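Local coordinates for acetaldehyde dehydrogenase (Acetylating) (Geobacillus thermoglucosidasius, PDB 5J78), which probably catalyses the reversible, NAD-dependent conversion of acetaldehyde and coenzyme A to acetyl-CoA, as in other acetylating aldehyde dehydrogenases, at residues 252-257 with 290-295; 37-42 with 196-201. All coordinates share one frame; numbering follows the deposited sequence.

Interaction 1: residues 252-257 with 290-295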
ATOM      1  N   ALA A 252      20.585  -2.553 -50.461  1.00 29.01           N
ATOM      2  CA  ALA A 252      20.363  -1.129 -50.153  1.00 25.97           C
ATOM      3  C   ALA A 252      21.185  -0.162 -50.992  1.00 34.76           C
ATOM      4  O   ALA A 252      22.360  -0.415 -51.266  1.00 30.11           O
ATOM      5  CB  ALA A 252      20.659  -0.865 -48.690  1.00 31.35           C
ATOM      6  N   ASN A 253      20.565   0.955 -51.369  1.00 21.71           N
ATOM      7  CA  ASN A 253      21.303   2.166 -51.755  1.00 34.60           C
ATOM      8  C   ASN A 253      22.098   2.687 -50.538  1.00 32.15           C
ATOM      9  O   ASN A 253      21.540   3.387 -49.689  1.00 27.32           O
ATOM     10  CB  ASN A 253      20.320   3.231 -52.272  1.00 32.19           C
ATOM     11  CG  ASN A 253      21.015   4.499 -52.792  1.00 66.09           C
ATOM     12  OD1 ASN A 253      22.124   4.849 -52.372  1.00 48.20           O
ATOM     13  ND2 ASN A 253      20.339   5.204 -53.703  1.00 65.52           N
ATOM     14  N   ILE A 254      23.383   2.343 -50.450  1.00 25.67           N
ATOM     15  CA  ILE A 254      24.147   2.524 -49.208  1.00 34.24           C
ATOM     16  C   ILE A 254      24.350   3.994 -48.833  1.00 30.16           C
ATOM     17  O   ILE A 254      24.215   4.375 -47.666  1.00 29.45           O
ATOM     18  CB  ILE A 254      25.519   1.821 -49.304  1.00 31.80           C
ATOM     19  CG1 ILE A 254      25.301   0.306 -49.397  1.00 31.30           C
ATOM     20  CG2 ILE A 254      26.416   2.166 -48.093  1.00 32.74           C
ATOM     21  CD1 ILE A 254      26.535  -0.495 -49.701  1.00 25.12           C
ATOM     22  N   ALA A 255      24.645   4.830 -49.814  1.00 27.45           N
ATOM     23  CA  ALA A 255      24.850   6.244 -49.543  1.00 34.62           C
ATOM     24  C   ALA A 255      23.576   6.904 -48.995  1.00 32.12           C
ATOM     25  O   ALA A 255      23.618   7.702 -48.049  1.00 27.48           O
ATOM     26  CB  ALA A 255      25.305   6.943 -50.790  1.00 28.29           C
ATOM     27  N   LYS A 256      22.445   6.581 -49.606  1.00 26.51           N
ATOM     28  CA  LYS A 256      21.166   7.164 -49.203  1.00 38.61           C
ATOM     29  C   LYS A 256      20.731   6.638 -47.818  1.00 26.31           C
ATOM     30  O   LYS A 256      20.181   7.372 -46.986  1.00 25.86           O
ATOM     31  CB  LYS A 256      20.114   6.856 -50.272  1.00 32.73           C
ATOM     32  CG  LYS A 256      18.720   7.382 -50.003  1.00 38.22           C
ATOM     33  CD  LYS A 256      18.676   8.892 -50.076  1.00 49.07           C
ATOM     34  CE  LYS A 256      17.299   9.421 -49.718  1.00 45.23           C
ATOM     35  NZ  LYS A 256      17.403  10.580 -48.783  1.00 53.61           N
ATOM     36  N   ALA A 257      21.003   5.364 -47.581  1.00 26.83           N
ATOM     37  CA  ALA A 257      20.638   4.724 -46.330  1.00 30.25           C
ATOM     38  C   ALA A 257      21.397   5.351 -45.165  1.00 32.54           C
ATOM     39  O   ALA A 257      20.804   5.714 -44.144  1.00 20.15           O
ATOM     40  CB  ALA A 257      20.917   3.242 -46.406  1.00 35.18           C
ATOM     41  N   VAL A 290      30.766   0.949 -43.754  1.00 25.38           N
ATOM     42  CA  VAL A 290      31.710   1.581 -42.834  1.00 31.70           C
ATOM     43  C   VAL A 290      32.352   2.823 -43.474  1.00 38.15           C
ATOM     44  O   VAL A 290      32.461   3.886 -42.854  1.00 23.37           O
ATOM     45  CB  VAL A 290      32.813   0.581 -42.411  1.00 32.74           C
ATOM     46  CG1 VAL A 290      34.018   1.302 -41.774  1.00 33.53           C
ATOM     47  CG2 VAL A 290      32.263  -0.446 -41.450  1.00 28.15           C
ATOM     48  N   ALA A 291      32.757   2.687 -44.730  1.00 28.34           N
ATOM     49  CA  ALA A 291      33.457   3.761 -45.408  1.00 30.56           C
ATOM     50  C   ALA A 291      32.492   4.908 -45.658  1.00 31.49           C
ATOM     51  O   ALA A 291      32.838   6.078 -45.477  1.00 25.81           O
ATOM     52  CB  ALA A 291      34.082   3.250 -46.724  1.00 34.91           C
ATOM     53  N   GLU A 292      31.263   4.577 -46.041  1.00 27.07           N
ATOM     54  CA  GLU A 292      30.263   5.603 -46.274  1.00 23.72           C
ATOM     55  C   GLU A 292      29.893   6.334 -44.964  1.00 22.89           C
ATOM     56  O   GLU A 292      29.682   7.553 -44.961  1.00 24.62           O
ATOM     57  CB  GLU A 292      29.024   4.988 -46.922  1.00 31.73           C
ATOM     58  CG  GLU A 292      28.036   6.007 -47.444  1.00 35.67           C
ATOM     59  CD  GLU A 292      28.592   6.815 -48.602  1.00 35.12           C
ATOM     60  OE1 GLU A 292      29.069   6.198 -49.576  1.00 37.72           O
ATOM     61  OE2 GLU A 292      28.549   8.062 -48.542  1.00 28.52           O
ATOM     62  N   LEU A 293      29.835   5.596 -43.858  1.00 26.53           N
ATOM     63  CA  LEU A 293      29.559   6.199 -42.551  1.00 27.88           C
ATOM     64  C   LEU A 293      30.701   7.152 -42.161  1.00 36.53           C
ATOM     65  O   LEU A 293      30.467   8.281 -41.707  1.00 21.84           O
ATOM     66  CB  LEU A 293      29.382   5.125 -41.465  1.00 20.54           C
ATOM     67  CG  LEU A 293      27.998   4.463 -41.312  1.00 25.98           C
ATOM     68  CD1 LEU A 293      28.118   3.104 -40.603  1.00 24.63           C
ATOM     69  CD2 LEU A 293      27.032   5.380 -40.543  1.00 23.35           C
ATOM     70  N   LYS A 294      31.939   6.691 -42.319  1.00 29.58           N
ATOM     71  CA  LYS A 294      33.092   7.548 -42.049  1.00 27.95           C
ATOM     72  C   LYS A 294      33.026   8.806 -42.904  1.00 27.04           C
ATOM     73  O   LYS A 294      33.232   9.913 -42.400  1.00 29.99           O
ATOM     74  CB  LYS A 294      34.402   6.787 -42.285  1.00 25.62           C
ATOM     75  CG  LYS A 294      34.779   5.847 -41.134  1.00 17.75           C
ATOM     76  CD  LYS A 294      36.094   5.156 -41.388  1.00 21.54           C
ATOM     77  CE  LYS A 294      36.554   4.364 -40.207  1.00 31.93           C
ATOM     78  NZ  LYS A 294      37.742   3.529 -40.563  1.00 29.49           N
ATOM     79  N   GLN A 295      32.709   8.640 -44.186  1.00 30.87           N
ATOM     80  CA  GLN A 295      32.662   9.769 -45.104  1.00 22.45           C
ATOM     81  C   GLN A 295      31.621  10.791 -44.698  1.00 28.58           C
ATOM     82  O   GLN A 295      31.766  11.978 -44.990  1.00 32.55           O
ATOM     83  CB  GLN A 295      32.384   9.281 -46.534  1.00 29.14           C
ATOM     84  CG  GLN A 295      32.603  10.332 -47.609  1.00 43.91           C
ATOM     85  CD  GLN A 295      34.082  10.644 -47.856  1.00 61.41           C
ATOM     86  OE1 GLN A 295      34.946   9.757 -47.804  1.00 57.00           O
ATOM     87  NE2 GLN A 295      34.376  11.909 -48.125  1.00 61.31           N
TER
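Glu292 lies against Ile254 and Ala255 where two helices pack side by side. Helix 254-265 follows strand 244-248, and helix 286-295 follows strand 276-282. The two strands are parallel neighbours in one sheet, and helix 254-265 belongs to the beta-alpha-beta crossover between them. This is plain helix packing in what is probably the catalytic domain of the aldehyde dehydrogenase fold. The tight part is aliphatic. Glu292 CG meets Ala255 CA at 3.8 Å, and Glu292 CB meets Ile254 CG2 at 4.0 Å. Deeper between the helices, buried Leu293 touches Val258 and Ile262. The outer side is looser and polar. With chi1 of Glu292 at -169° carrying CG across from the backbone N, a bend at chi2 (66°) lays the carboxylate alongside the methyl of exposed Ala255, with Glu292 CD 4.0 Å from Ala255 CB. That methyl offers the charge no partner. Instead, Gln296 NE2 hydrogen-bonds to Glu292 OE2 and also to Ala255 O, so one amide bridges the two helices. The Lys256 side chain leaves the backbone away from helix 286-295, and its NZ forms a salt bridge with Glu472 of the second subunit. Asn253 is the N-cap of helix 254-265. Its OD1 accepts from Lys256 N at 3.3 Å; the bond is nearly straight (164°), but the donor lies well above the side-chain carbonyl plane.

Interaction 2: residues 37-42 with 196-201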
ATOM      1  N   ARG A  37      -5.270  20.416  -7.565  1.00 19.07           N
ATOM      2  CA  ARG A  37      -6.713  20.483  -7.287  1.00 22.97           C
ATOM      3  C   ARG A  37      -7.326  21.735  -7.903  1.00 18.85           C
ATOM      4  O   ARG A  37      -8.350  21.657  -8.553  1.00 15.90           O
ATOM      5  CB  ARG A  37      -6.982  20.440  -5.785  1.00 18.44           C
ATOM      6  CG  ARG A  37      -6.534  19.111  -5.146  1.00 21.98           C
ATOM      7  CD  ARG A  37      -6.965  19.009  -3.693  1.00 24.55           C
ATOM      8  NE  ARG A  37      -6.562  17.758  -3.051  1.00 24.73           N
ATOM      9  CZ  ARG A  37      -6.712  17.511  -1.751  1.00 21.22           C
ATOM     10  NH1 ARG A  37      -7.252  18.426  -0.975  1.00 19.69           N
ATOM     11  NH2 ARG A  37      -6.323  16.359  -1.221  1.00 18.18           N
ATOM     12  N   ASN A  38      -6.675  22.881  -7.743  1.00 18.04           N
ATOM     13  CA  ASN A  38      -7.146  24.095  -8.387  1.00 20.04           C
ATOM     14  C   ASN A  38      -7.212  23.984  -9.919  1.00 20.80           C
ATOM     15  O   ASN A  38      -8.187  24.405 -10.523  1.00 17.05           O
ATOM     16  CB  ASN A  38      -6.259  25.273  -8.006  1.00 23.02           C
ATOM     17  CG  ASN A  38      -6.386  25.659  -6.527  1.00 19.76           C
ATOM     18  OD1 ASN A  38      -7.380  25.384  -5.883  1.00 26.47           O
ATOM     19  ND2 ASN A  38      -5.359  26.298  -5.998  1.00 31.08           N
ATOM     20  N   TYR A  39      -6.174  23.436 -10.547  1.00 18.56           N
ATOM     21  CA  TYR A  39      -6.183  23.263 -12.001  1.00 21.83           C
ATOM     22  C   TYR A  39      -7.313  22.359 -12.469  1.00 18.27           C
ATOM     23  O   TYR A  39      -7.961  22.636 -13.479  1.00 13.45           O
ATOM     24  CB  TYR A  39      -4.850  22.683 -12.496  1.00 14.83           C
ATOM     25  CG  TYR A  39      -3.668  23.611 -12.386  1.00 17.14           C
ATOM     26  CD1 TYR A  39      -3.833  24.970 -12.149  1.00 25.79           C
ATOM     27  CD2 TYR A  39      -2.375  23.120 -12.526  1.00 30.24           C
ATOM     28  CE1 TYR A  39      -2.729  25.820 -12.051  1.00 25.50           C
ATOM     29  CE2 TYR A  39      -1.277  23.949 -12.434  1.00 26.26           C
ATOM     30  CZ  TYR A  39      -1.456  25.303 -12.194  1.00 27.74           C
ATOM     31  OH  TYR A  39      -0.359  26.135 -12.092  1.00 29.44           O
ATOM     32  N   LEU A  40      -7.533  21.254 -11.770  1.00 14.64           N
ATOM     33  CA  LEU A  40      -8.560  20.325 -12.222  1.00 13.33           C
ATOM     34  C   LEU A  40      -9.958  20.942 -12.089  1.00 22.78           C
ATOM     35  O   LEU A  40     -10.813  20.740 -12.946  1.00 16.63           O
ATOM     36  CB  LEU A  40      -8.477  19.019 -11.445  1.00 13.07           C
ATOM     37  CG  LEU A  40      -7.309  18.116 -11.801  1.00 23.92           C
ATOM     38  CD1 LEU A  40      -7.121  17.064 -10.710  1.00 24.29           C
ATOM     39  CD2 LEU A  40      -7.530  17.460 -13.150  1.00 24.24           C
ATOM     40  N   GLU A  41     -10.199  21.715 -11.040  1.00 20.87           N
ATOM     41  CA  GLU A  41     -11.531  22.296 -10.890  1.00 21.66           C
ATOM     42  C   GLU A  41     -11.734  23.390 -11.929  1.00 20.44           C
ATOM     43  O   GLU A  41     -12.789  23.481 -12.544  1.00 22.11           O
ATOM     44  CB  GLU A  41     -11.750  22.816  -9.477  1.00 25.59           C
ATOM     45  CG  GLU A  41     -12.544  21.828  -8.649  1.00 48.40           C
ATOM     46  CD  GLU A  41     -12.191  21.877  -7.198  1.00 64.55           C
ATOM     47  OE1 GLU A  41     -12.043  23.003  -6.672  1.00 65.93           O
ATOM     48  OE2 GLU A  41     -12.048  20.791  -6.592  1.00 71.78           O
ATOM     49  N   GLU A  42     -10.707  24.185 -12.172  1.00 19.00           N
ATOM     50  CA  GLU A  42     -10.784  25.173 -13.232  1.00 23.87           C
ATOM     51  C   GLU A  42     -10.882  24.490 -14.600  1.00 26.70           C
ATOM     52  O   GLU A  42     -11.607  24.955 -15.479  1.00 20.38           O
ATOM     53  CB  GLU A  42      -9.578  26.111 -13.171  1.00 22.67           C
ATOM     54  CG  GLU A  42      -9.619  27.045 -11.963  1.00 36.17           C
ATOM     55  CD  GLU A  42      -8.226  27.404 -11.428  1.00 59.11           C
ATOM     56  OE1 GLU A  42      -7.234  27.270 -12.181  1.00 55.47           O
ATOM     57  OE2 GLU A  42      -8.122  27.812 -10.248  1.00 55.51           O
ATOM     58  N   CYS A 196      -0.431  23.807 -16.337  1.00 20.54           N
ATOM     59  CA  CYS A 196       0.758  23.003 -16.081  1.00 17.68           C
ATOM     60  C   CYS A 196       1.246  23.179 -14.647  1.00 25.08           C
ATOM     61  O   CYS A 196       1.356  24.297 -14.151  1.00 18.58           O
ATOM     62  CB  CYS A 196       1.854  23.384 -17.077  1.00 20.35           C
ATOM     63  SG  CYS A 196       3.390  22.441 -17.010  1.00 19.29           S
ATOM     64  N   ILE A 197       1.503  22.057 -13.982  1.00 20.46           N
ATOM     65  CA  ILE A 197       2.119  22.036 -12.655  1.00 22.93           C
ATOM     66  C   ILE A 197       3.442  22.831 -12.689  1.00 24.71           C
ATOM     67  O   ILE A 197       4.302  22.570 -13.526  1.00 19.94           O
ATOM     68  CB  ILE A 197       2.394  20.571 -12.184  1.00 17.02           C
ATOM     69  CG1 ILE A 197       1.078  19.823 -11.929  1.00 19.94           C
ATOM     70  CG2 ILE A 197       3.221  20.542 -10.914  1.00 22.28           C
ATOM     71  CD1 ILE A 197       1.253  18.323 -11.848  1.00 22.08           C
ATOM     72  N   THR A 198       3.605  23.772 -11.767  1.00 21.34           N
ATOM     73  CA  THR A 198       4.805  24.611 -11.733  1.00 25.43           C
ATOM     74  C   THR A 198       5.853  24.098 -10.752  1.00 30.36           C
ATOM     75  O   THR A 198       7.033  24.373 -10.905  1.00 46.49           O
ATOM     76  CB  THR A 198       4.463  26.056 -11.361  1.00 26.25           C
ATOM     77  OG1 THR A 198       3.905  26.094 -10.041  1.00 32.04           O
ATOM     78  CG2 THR A 198       3.461  26.629 -12.356  1.00 29.75           C
ATOM     79  N   GLN A 199       5.403  23.348  -9.757  1.00 33.54           N
ATOM     80  CA  GLN A 199       6.264  22.787  -8.726  1.00 37.58           C
ATOM     81  C   GLN A 199       6.159  21.256  -8.772  1.00 24.52           C
ATOM     82  O   GLN A 199       5.412  20.668  -7.972  1.00 29.45           O
ATOM     83  CB  GLN A 199       5.844  23.304  -7.330  1.00 50.28           C
ATOM     84  CG  GLN A 199       5.332  24.764  -7.234  1.00 54.17           C
ATOM     85  CD  GLN A 199       4.387  24.982  -6.030  1.00 70.65           C
ATOM     86  OE1 GLN A 199       3.194  24.645  -6.085  1.00 49.64           O
ATOM     87  NE2 GLN A 199       4.924  25.537  -4.941  1.00 40.82           N
ATOM     88  N   PRO A 200       6.872  20.600  -9.710  1.00 25.58           N
ATOM     89  CA  PRO A 200       6.706  19.142  -9.841  1.00 23.74           C
ATOM     90  C   PRO A 200       7.158  18.420  -8.589  1.00 28.47           C
ATOM     91  O   PRO A 200       8.208  18.749  -8.039  1.00 26.76           O
ATOM     92  CB  PRO A 200       7.598  18.776 -11.041  1.00 27.12           C
ATOM     93  CG  PRO A 200       7.843  20.054 -11.745  1.00 30.18           C
ATOM     94  CD  PRO A 200       7.826  21.120 -10.696  1.00 27.06           C
ATOM     95  N   THR A 201       6.342  17.477  -8.128  1.00 22.53           N
ATOM     96  CA  THR A 201       6.677  16.635  -6.985  1.00 27.33           C
ATOM     97  C   THR A 201       5.991  15.295  -7.155  1.00 27.32           C
ATOM     98  O   THR A 201       5.035  15.174  -7.921  1.00 21.94           O
ATOM     99  CB  THR A 201       6.221  17.238  -5.644  1.00 19.74           C
ATOM    100  OG1 THR A 201       4.794  17.252  -5.586  1.00 22.77           O
ATOM    101  CG2 THR A 201       6.759  18.651  -5.455  1.00 25.92           C
TER
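Tyr39 reaches from helix 28-51 to the backbone where strand 194-196 ends, an edge strand of what is probably the Rossmann-like coenzyme-binding domain. Its CE2 comes within 3.2 Å of Cys196 O, which sits oblique to the ring. Ile197 N lies at the ring edge, near its plane, 3.7 Å from Tyr39 CE2. At the end of the ring, Tyr39 OH is 3.9 Å from Thr198 CG2, and the two side chains cross at about a right angle. The ring takes this place because CG is set beside the backbone N of Tyr39, opposite its carbonyl carbon (chi1 -69°). Glu35, one helical turn earlier, forms the second shell. Its OE2 is hydrogen-bonded to Thr198 OG1 and weakly to Tyr39 OH, so it ties helix and loop together. Replacing Tyr39 by an alanine is likely to open a gap beside the Cys196-Ile197 peptide and cost Glu35 its weak bond. Further along the loop, Thr201 caps helix 202-210 through Ala204 N, and its OG1 also bonds Ser32 OG. On the sheet side, the Ile197 backbone is hydrogen-bonded to that of Phe163 in strand 160-165. The Cys196 side chain leaves the backbone away from helix 28-51 and packs on helix 170-186.

Overall arrangement
From the N terminus, the chain enters interaction 2 in helix 28-51. It then runs through 153 residues, including strands 124-138 and 160-165, before residues 196-201 close this long loop. Interaction 2 thus ties the N-terminal helix to the edge of the mixed sheet, probably the coenzyme-binding domain. Interaction 1 opens later, at 252-257, and closes at 290-295 after only 32 residues. That short loop holds strand 276-282 and Cys273, which is modified to 3-sulfinoalanine. The contact joins two helices beside the seven-stranded parallel sheet. The loops follow in series and neither nest nor cross. The centres of the two contacts are about 49 Å apart, on opposite sides of the chain's centre.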